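Local coordinates for protein polyhedrin (Simulium ubiquitum cypovirus, PDB 5A9A) that binds uridine 5'-triphosphate and probably builds the crystalline matrix of the polyhedra, the occlusion bodies of an insect cypovirus, at residues E56-M67 with Q167-S177. Numbering follows the deposited sequence.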
ATOM      1  N   GLU A  56      12.862  -7.954   1.791  1.00 17.43           N
ATOM      2  CA  GLU A  56      13.026  -8.461   0.427  1.00 17.76           C
ATOM      3  C   GLU A  56      13.355  -7.340  -0.565  1.00 17.56           C
ATOM      4  O   GLU A  56      14.348  -7.411  -1.286  1.00 16.62           O
ATOM      5  CB  GLU A  56      11.777  -9.216  -0.035  1.00 17.87           C
ATOM      6  CG  GLU A  56      11.156 -10.117   1.020  1.00 16.63           C
ATOM      7  CD  GLU A  56      12.157 -11.067   1.650  1.00 18.94           C
ATOM      8  OE1 GLU A  56      13.178 -11.387   1.004  1.00 18.07           O
ATOM      9  OE2 GLU A  56      11.919 -11.494   2.798  1.00 18.69           O
ATOM     10  N   PHE A  57      12.515  -6.313  -0.610  1.00 16.26           N
ATOM     11  CA  PHE A  57      12.779  -5.159  -1.468  1.00 17.03           C
ATOM     12  C   PHE A  57      11.998  -3.935  -1.019  1.00 15.90           C
ATOM     13  O   PHE A  57      10.856  -4.044  -0.579  1.00 15.94           O
ATOM     14  CB  PHE A  57      12.458  -5.474  -2.937  1.00 16.49           C
ATOM     15  CG  PHE A  57      11.042  -5.912  -3.175  1.00 16.41           C
ATOM     16  CD1 PHE A  57      10.048  -4.982  -3.438  1.00 17.03           C
ATOM     17  CD2 PHE A  57      10.707  -7.256  -3.157  1.00 16.19           C
ATOM     18  CE1 PHE A  57       8.741  -5.386  -3.663  1.00 17.85           C
ATOM     19  CE2 PHE A  57       9.406  -7.667  -3.384  1.00 15.56           C
ATOM     20  CZ  PHE A  57       8.421  -6.732  -3.637  1.00 15.24           C
ATOM     21  N   ILE A  58      12.630  -2.769  -1.125  1.00 16.16           N
ATOM     22  CA  ILE A  58      11.957  -1.506  -0.859  1.00 17.00           C
ATOM     23  C   ILE A  58      11.638  -0.807  -2.166  1.00 17.07           C
ATOM     24  O   ILE A  58      12.520  -0.232  -2.803  1.00 17.01           O
ATOM     25  CB  ILE A  58      12.820  -0.549  -0.018  1.00 17.21           C
ATOM     26  CG1 ILE A  58      13.117  -1.154   1.355  1.00 14.09           C
ATOM     27  CG2 ILE A  58      12.109   0.790   0.145  1.00 15.01           C
ATOM     28  CD1 ILE A  58      14.147  -0.376   2.146  1.00 14.20           C
ATOM     29  N   ASN A  59      10.379  -0.872  -2.575  1.00 16.17           N
ATOM     30  CA  ASN A  59       9.907  -0.041  -3.667  1.00 18.89           C
ATOM     31  C   ASN A  59       8.751   0.819  -3.183  1.00 20.78           C
ATOM     32  O   ASN A  59       8.223   0.616  -2.089  1.00 18.66           O
ATOM     33  CB  ASN A  59       9.509  -0.877  -4.889  1.00 18.52           C
ATOM     34  CG  ASN A  59       8.333  -1.790  -4.622  1.00 19.55           C
ATOM     35  OD1 ASN A  59       7.670  -1.690  -3.590  1.00 19.23           O
ATOM     36  ND2 ASN A  59       8.059  -2.685  -5.566  1.00 17.88           N
ATOM     37  N   GLY A  60       8.371   1.790  -3.999  1.00 17.35           N
ATOM     38  CA  GLY A  60       7.345   2.733  -3.616  1.00 19.60           C
ATOM     39  C   GLY A  60       7.438   3.964  -4.486  1.00 19.51           C
ATOM     40  O   GLY A  60       8.175   3.983  -5.475  1.00 15.67           O
ATOM     41  N   TYR A  61       6.700   5.000  -4.114  1.00 17.62           N
ATOM     42  CA  TYR A  61       6.645   6.201  -4.924  1.00 15.54           C
ATOM     43  C   TYR A  61       6.211   7.393  -4.097  1.00 16.45           C
ATOM     44  O   TYR A  61       5.703   7.252  -2.986  1.00 16.26           O
ATOM     45  CB  TYR A  61       5.635   6.013  -6.054  1.00 16.26           C
ATOM     46  CG  TYR A  61       4.217   5.899  -5.542  1.00 16.73           C
ATOM     47  CD1 TYR A  61       3.731   4.693  -5.055  1.00 20.27           C
ATOM     48  CD2 TYR A  61       3.374   6.999  -5.525  1.00 16.49           C
ATOM     49  CE1 TYR A  61       2.443   4.584  -4.576  1.00 18.89           C
ATOM     50  CE2 TYR A  61       2.081   6.900  -5.050  1.00 17.32           C
ATOM     51  CZ  TYR A  61       1.622   5.690  -4.576  1.00 19.00           C
ATOM     52  OH  TYR A  61       0.335   5.582  -4.098  1.00 20.55           O
ATOM     53  N   PHE A  62       6.425   8.572  -4.663  1.00 16.83           N
ATOM     54  CA  PHE A  62       5.805   9.788  -4.179  1.00 16.45           C
ATOM     55  C   PHE A  62       5.084  10.398  -5.364  1.00 16.43           C
ATOM     56  O   PHE A  62       5.730  10.791  -6.334  1.00 16.49           O
ATOM     57  CB  PHE A  62       6.863  10.769  -3.669  1.00 17.01           C
ATOM     58  CG  PHE A  62       7.497  10.362  -2.371  1.00 17.93           C
ATOM     59  CD1 PHE A  62       8.395   9.308  -2.321  1.00 19.16           C
ATOM     60  CD2 PHE A  62       7.201  11.041  -1.203  1.00 20.04           C
ATOM     61  CE1 PHE A  62       8.982   8.936  -1.127  1.00 18.21           C
ATOM     62  CE2 PHE A  62       7.787  10.675  -0.005  1.00 19.88           C
ATOM     63  CZ  PHE A  62       8.676   9.618   0.033  1.00 19.81           C
ATOM     64  N   ASN A  63       3.757  10.460  -5.317  1.00 16.12           N
ATOM     65  CA  ASN A  63       3.031  11.165  -6.366  1.00 15.60           C
ATOM     66  C   ASN A  63       3.297  12.647  -6.172  1.00 16.21           C
ATOM     67  O   ASN A  63       3.938  13.026  -5.192  1.00 16.16           O
ATOM     68  CB  ASN A  63       1.533  10.844  -6.346  1.00 16.53           C
ATOM     69  CG  ASN A  63       0.838  11.301  -5.071  1.00 18.15           C
ATOM     70  OD1 ASN A  63       1.232  12.283  -4.442  1.00 16.38           O
ATOM     71  ND2 ASN A  63      -0.214  10.587  -4.693  1.00 16.32           N
ATOM     72  N   TRP A  64       2.828  13.486  -7.087  1.00 15.17           N
ATOM     73  CA  TRP A  64       3.175  14.900  -7.023  1.00 16.15           C
ATOM     74  C   TRP A  64       2.833  15.497  -5.659  1.00 16.51           C
ATOM     75  O   TRP A  64       3.650  16.187  -5.053  1.00 15.61           O
ATOM     76  CB  TRP A  64       2.476  15.698  -8.122  1.00 16.36           C
ATOM     77  CG  TRP A  64       2.868  17.136  -8.091  1.00 17.60           C
ATOM     78  CD1 TRP A  64       3.914  17.711  -8.745  1.00 17.48           C
ATOM     79  CD2 TRP A  64       2.241  18.180  -7.339  1.00 16.71           C
ATOM     80  NE1 TRP A  64       3.977  19.050  -8.454  1.00 16.58           N
ATOM     81  CE2 TRP A  64       2.959  19.364  -7.592  1.00 16.69           C
ATOM     82  CE3 TRP A  64       1.141  18.229  -6.478  1.00 16.70           C
ATOM     83  CZ2 TRP A  64       2.613  20.584  -7.018  1.00 16.82           C
ATOM     84  CZ3 TRP A  64       0.794  19.444  -5.912  1.00 17.70           C
ATOM     85  CH2 TRP A  64       1.528  20.605  -6.186  1.00 16.89           C
ATOM     86  N   ARG A  65       1.623  15.224  -5.182  1.00 17.16           N
ATOM     87  CA  ARG A  65       1.160  15.765  -3.909  1.00 16.28           C
ATOM     88  C   ARG A  65       2.049  15.307  -2.758  1.00 16.39           C
ATOM     89  O   ARG A  65       2.288  16.057  -1.814  1.00 17.84           O
ATOM     90  CB  ARG A  65      -0.283  15.329  -3.650  1.00 17.65           C
ATOM     91  CG  ARG A  65      -0.978  16.094  -2.535  1.00 19.33           C
ATOM     92  CD  ARG A  65      -1.270  17.532  -2.945  1.00 25.93           C
ATOM     93  NE  ARG A  65      -2.043  18.234  -1.924  1.00 28.55           N
ATOM     94  CZ  ARG A  65      -3.243  18.777  -2.114  1.00 27.86           C
ATOM     95  NH1 ARG A  65      -3.827  18.735  -3.305  1.00 24.69           N
ATOM     96  NH2 ARG A  65      -3.856  19.386  -1.107  1.00 26.27           N
ATOM     97  N   ASP A  66       2.538  14.071  -2.844  1.00 15.50           N
ATOM     98  CA  ASP A  66       3.379  13.500  -1.796  1.00 16.46           C
ATOM     99  C   ASP A  66       4.708  14.233  -1.651  1.00 16.66           C
ATOM    100  O   ASP A  66       5.416  14.044  -0.663  1.00 16.23           O
ATOM    101  CB  ASP A  66       3.654  12.020  -2.088  1.00 17.95           C
ATOM    102  CG  ASP A  66       2.403  11.159  -1.977  1.00 21.42           C
ATOM    103  OD1 ASP A  66       1.511  11.512  -1.181  1.00 19.02           O
ATOM    104  OD2 ASP A  66       2.315  10.130  -2.681  1.00 19.78           O
ATOM    105  N   MET A  67       5.047  15.062  -2.634  1.00 15.45           N
ATOM    106  CA  MET A  67       6.330  15.757  -2.636  1.00 15.63           C
ATOM    107  C   MET A  67       6.331  16.936  -1.671  1.00 16.93           C
ATOM    108  O   MET A  67       7.390  17.362  -1.207  1.00 15.64           O
ATOM    109  CB  MET A  67       6.662  16.266  -4.045  1.00 15.88           C
ATOM    110  CG  MET A  67       6.736  15.185  -5.122  1.00 14.85           C
ATOM    111  SD  MET A  67       8.201  14.128  -5.027  1.00 16.14           S
ATOM    112  CE  MET A  67       9.470  15.223  -5.668  1.00 18.46           C
ATOM    113  N   GLN A 167       8.928  22.037 -10.680  1.00 24.73           N
ATOM    114  CA  GLN A 167       8.003  21.634  -9.623  1.00 25.11           C
ATOM    115  C   GLN A 167       6.862  20.779 -10.169  1.00 21.90           C
ATOM    116  O   GLN A 167       5.752  20.807  -9.641  1.00 21.00           O
ATOM    117  CB  GLN A 167       7.444  22.856  -8.887  1.00 25.95           C
ATOM    118  CG  GLN A 167       8.503  23.719  -8.220  1.00 24.95           C
ATOM    119  CD  GLN A 167       7.915  24.644  -7.174  1.00 24.48           C
ATOM    120  OE1 GLN A 167       6.745  25.021  -7.250  1.00 18.40           O
ATOM    121  NE2 GLN A 167       8.722  25.001  -6.178  1.00 24.62           N
ATOM    122  N   ASN A 168       7.146  20.013 -11.217  1.00 20.94           N
ATOM    123  CA  ASN A 168       6.149  19.123 -11.805  1.00 22.53           C
ATOM    124  C   ASN A 168       6.505  17.652 -11.622  1.00 20.81           C
ATOM    125  O   ASN A 168       5.781  16.770 -12.080  1.00 24.15           O
ATOM    126  CB  ASN A 168       6.005  19.401 -13.301  1.00 22.07           C
ATOM    127  CG  ASN A 168       7.209  18.929 -14.097  1.00 27.80           C
ATOM    128  OD1 ASN A 168       8.355  19.213 -13.742  1.00 26.48           O
ATOM    129  ND2 ASN A 168       6.955  18.187 -15.170  1.00 32.66           N
ATOM    130  N   GLU A 169       7.621  17.387 -10.954  1.00 18.97           N
ATOM    131  CA  GLU A 169       8.154  16.031 -10.890  1.00 19.55           C
ATOM    132  C   GLU A 169       7.758  15.264  -9.634  1.00 17.75           C
ATOM    133  O   GLU A 169       7.458  15.846  -8.592  1.00 16.11           O
ATOM    134  CB  GLU A 169       9.676  16.066 -11.026  1.00 22.14           C
ATOM    135  CG  GLU A 169      10.132  16.586 -12.376  1.00 26.08           C
ATOM    136  CD  GLU A 169      11.633  16.758 -12.467  1.00 30.55           C
ATOM    137  OE1 GLU A 169      12.212  17.429 -11.586  1.00 30.72           O
ATOM    138  OE2 GLU A 169      12.234  16.219 -13.421  1.00 33.39           O
ATOM    139  N   SER A 170       7.763  13.941  -9.764  1.00 16.76           N
ATOM    140  CA  SER A 170       7.464  13.037  -8.666  1.00 17.22           C
ATOM    141  C   SER A 170       8.540  11.954  -8.641  1.00 16.73           C
ATOM    142  O   SER A 170       9.587  12.114  -9.267  1.00 17.13           O
ATOM    143  CB  SER A 170       6.064  12.440  -8.835  1.00 16.61           C
ATOM    144  OG  SER A 170       5.937  11.764 -10.073  1.00 17.06           O
ATOM    145  N   LEU A 171       8.296  10.856  -7.932  1.00 16.15           N
ATOM    146  CA  LEU A 171       9.356   9.880  -7.692  1.00 16.20           C
ATOM    147  C   LEU A 171       8.851   8.441  -7.628  1.00 15.57           C
ATOM    148  O   LEU A 171       7.815   8.160  -7.026  1.00 14.60           O
ATOM    149  CB  LEU A 171      10.081  10.229  -6.388  1.00 15.16           C
ATOM    150  CG  LEU A 171      11.363   9.454  -6.075  1.00 19.76           C
ATOM    151  CD1 LEU A 171      12.497   9.908  -6.981  1.00 18.17           C
ATOM    152  CD2 LEU A 171      11.746   9.631  -4.614  1.00 16.62           C
ATOM    153  N   LYS A 172       9.598   7.537  -8.255  1.00 14.69           N
ATOM    154  CA  LYS A 172       9.331   6.102  -8.174  1.00 16.70           C
ATOM    155  C   LYS A 172      10.664   5.386  -7.986  1.00 15.81           C
ATOM    156  O   LYS A 172      11.657   5.752  -8.614  1.00 17.26           O
ATOM    157  CB  LYS A 172       8.628   5.607  -9.444  1.00 16.31           C
ATOM    158  CG  LYS A 172       7.981   4.230  -9.304  1.00 17.39           C
ATOM    159  CD  LYS A 172       7.112   3.876 -10.513  1.00 17.25           C
ATOM    160  CE  LYS A 172       7.954   3.499 -11.726  1.00 17.86           C
ATOM    161  NZ  LYS A 172       7.116   3.069 -12.888  1.00 14.30           N
ATOM    162  N   PHE A 173      10.699   4.376  -7.121  1.00 15.08           N
ATOM    163  CA  PHE A 173      11.969   3.721  -6.795  1.00 17.12           C
ATOM    164  C   PHE A 173      11.844   2.236  -6.473  1.00 17.74           C
ATOM    165  O   PHE A 173      10.776   1.751  -6.097  1.00 17.29           O
ATOM    166  CB  PHE A 173      12.641   4.433  -5.619  1.00 17.33           C
ATOM    167  CG  PHE A 173      11.743   4.619  -4.431  1.00 19.17           C
ATOM    168  CD1 PHE A 173      11.649   3.641  -3.456  1.00 18.07           C
ATOM    169  CD2 PHE A 173      10.994   5.775  -4.289  1.00 18.85           C
ATOM    170  CE1 PHE A 173      10.819   3.809  -2.361  1.00 19.50           C
ATOM    171  CE2 PHE A 173      10.165   5.954  -3.198  1.00 18.97           C
ATOM    172  CZ  PHE A 173      10.079   4.966  -2.229  1.00 18.72           C
ATOM    173  N   LYS A 174      12.964   1.531  -6.613  1.00 15.95           N
ATOM    174  CA  LYS A 174      13.041   0.105  -6.320  1.00 17.95           C
ATOM    175  C   LYS A 174      14.435  -0.242  -5.805  1.00 17.45           C
ATOM    176  O   LYS A 174      15.427  -0.010  -6.492  1.00 15.62           O
ATOM    177  CB  LYS A 174      12.743  -0.717  -7.577  1.00 18.34           C
ATOM    178  CG  LYS A 174      12.646  -2.214  -7.323  1.00 24.12           C
ATOM    179  CD  LYS A 174      13.459  -3.018  -8.327  1.00 26.66           C
ATOM    180  CE  LYS A 174      12.899  -2.914  -9.736  1.00 24.48           C
ATOM    181  NZ  LYS A 174      13.386  -4.034 -10.592  1.00 24.50           N
ATOM    182  N   PHE A 175      14.504  -0.792  -4.597  1.00 17.29           N
ATOM    183  CA  PHE A 175      15.769  -1.242  -4.023  1.00 18.24           C
ATOM    184  C   PHE A 175      15.644  -2.694  -3.574  1.00 17.33           C
ATOM    185  O   PHE A 175      15.203  -2.958  -2.460  1.00 17.61           O
ATOM    186  CB  PHE A 175      16.164  -0.363  -2.832  1.00 19.13           C
ATOM    187  CG  PHE A 175      16.287   1.096  -3.168  1.00 18.77           C
ATOM    188  CD1 PHE A 175      17.474   1.610  -3.663  1.00 18.95           C
ATOM    189  CD2 PHE A 175      15.217   1.954  -2.984  1.00 18.92           C
ATOM    190  CE1 PHE A 175      17.586   2.955  -3.978  1.00 19.95           C
ATOM    191  CE2 PHE A 175      15.325   3.297  -3.292  1.00 19.20           C
ATOM    192  CZ  PHE A 175      16.511   3.797  -3.788  1.00 18.65           C
ATOM    193  N   PRO A 176      16.029  -3.640  -4.443  1.00 18.18           N
ATOM    194  CA  PRO A 176      15.833  -5.067  -4.175  1.00 18.81           C
ATOM    195  C   PRO A 176      17.036  -5.740  -3.514  1.00 17.91           C
ATOM    196  O   PRO A 176      18.177  -5.341  -3.743  1.00 17.61           O
ATOM    197  CB  PRO A 176      15.606  -5.638  -5.574  1.00 20.47           C
ATOM    198  CG  PRO A 176      16.471  -4.781  -6.453  1.00 22.83           C
ATOM    199  CD  PRO A 176      16.547  -3.409  -5.803  1.00 18.55           C
ATOM    200  N   SER A 177      16.767  -6.760  -2.703  1.00 17.76           N
ATOM    201  CA  SER A 177      17.822  -7.500  -2.015  1.00 19.63           C
ATOM    202  C   SER A 177      18.661  -8.313  -2.993  1.00 18.39           C
ATOM    203  O   SER A 177      18.179  -8.714  -4.054  1.00 17.17           O
ATOM    204  CB  SER A 177      17.218  -8.465  -0.987  1.00 19.07           C
ATOM    205  OG  SER A 177      16.216  -7.846  -0.201  1.00 26.40           O
TER
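Phe173 holds CG between its backbone N and carbonyl carbon (chi1 51°), which folds the ring back over Gly60 on the partner strand. Trp64 turns CG away from its own N (chi1 -178°), and the indole reaches Gln167. Gly60 CA lies 4.1 Å from the centroid of the Phe173 ring, a CH-pi contact over the face. Gly60 O sits over that same ring and also accepts from Phe173 N at 3.0 Å. Phe173 CE2 meets the edge of the Phe62 ring, 3.8 Å from Phe62 CE1, and Ile58 CG2 touches Phe173 CE1. Phe62 also runs beside Leu171, and Phe62 CD1 lies 4.1 Å from Leu171 CD2.

Strands 57-62 and 170-176 pair antiparallel. Ile58 with Phe175, Gly60 with Phe173 and Phe62 with Leu171 are the hydrogen-bonded pairs. Past the strand ends, Trp64 NE1 donates to Gln167 O at 2.8 Å. This bond is nearly straight (173°) and lies in the indole plane. Met67 CE packs on Glu169 O at 3.6 Å. Asn63 OD1 accepts from Asp66 N, an Asx motif, and Asp66 OD2 accepts from Asn63 N in return.

Ile58 and Phe175 both touch Val36 of strand 34-41, in the six-stranded sheet, and Tyr61 packs on Ile201 of the second subunit. Trp64 touches Glu83 of helix 76-87, near the UTP-binding His79. Strand 57-62 is outermost in its four-stranded sheet within the chain, and strand 120-124 flanks 170-176 on the other side.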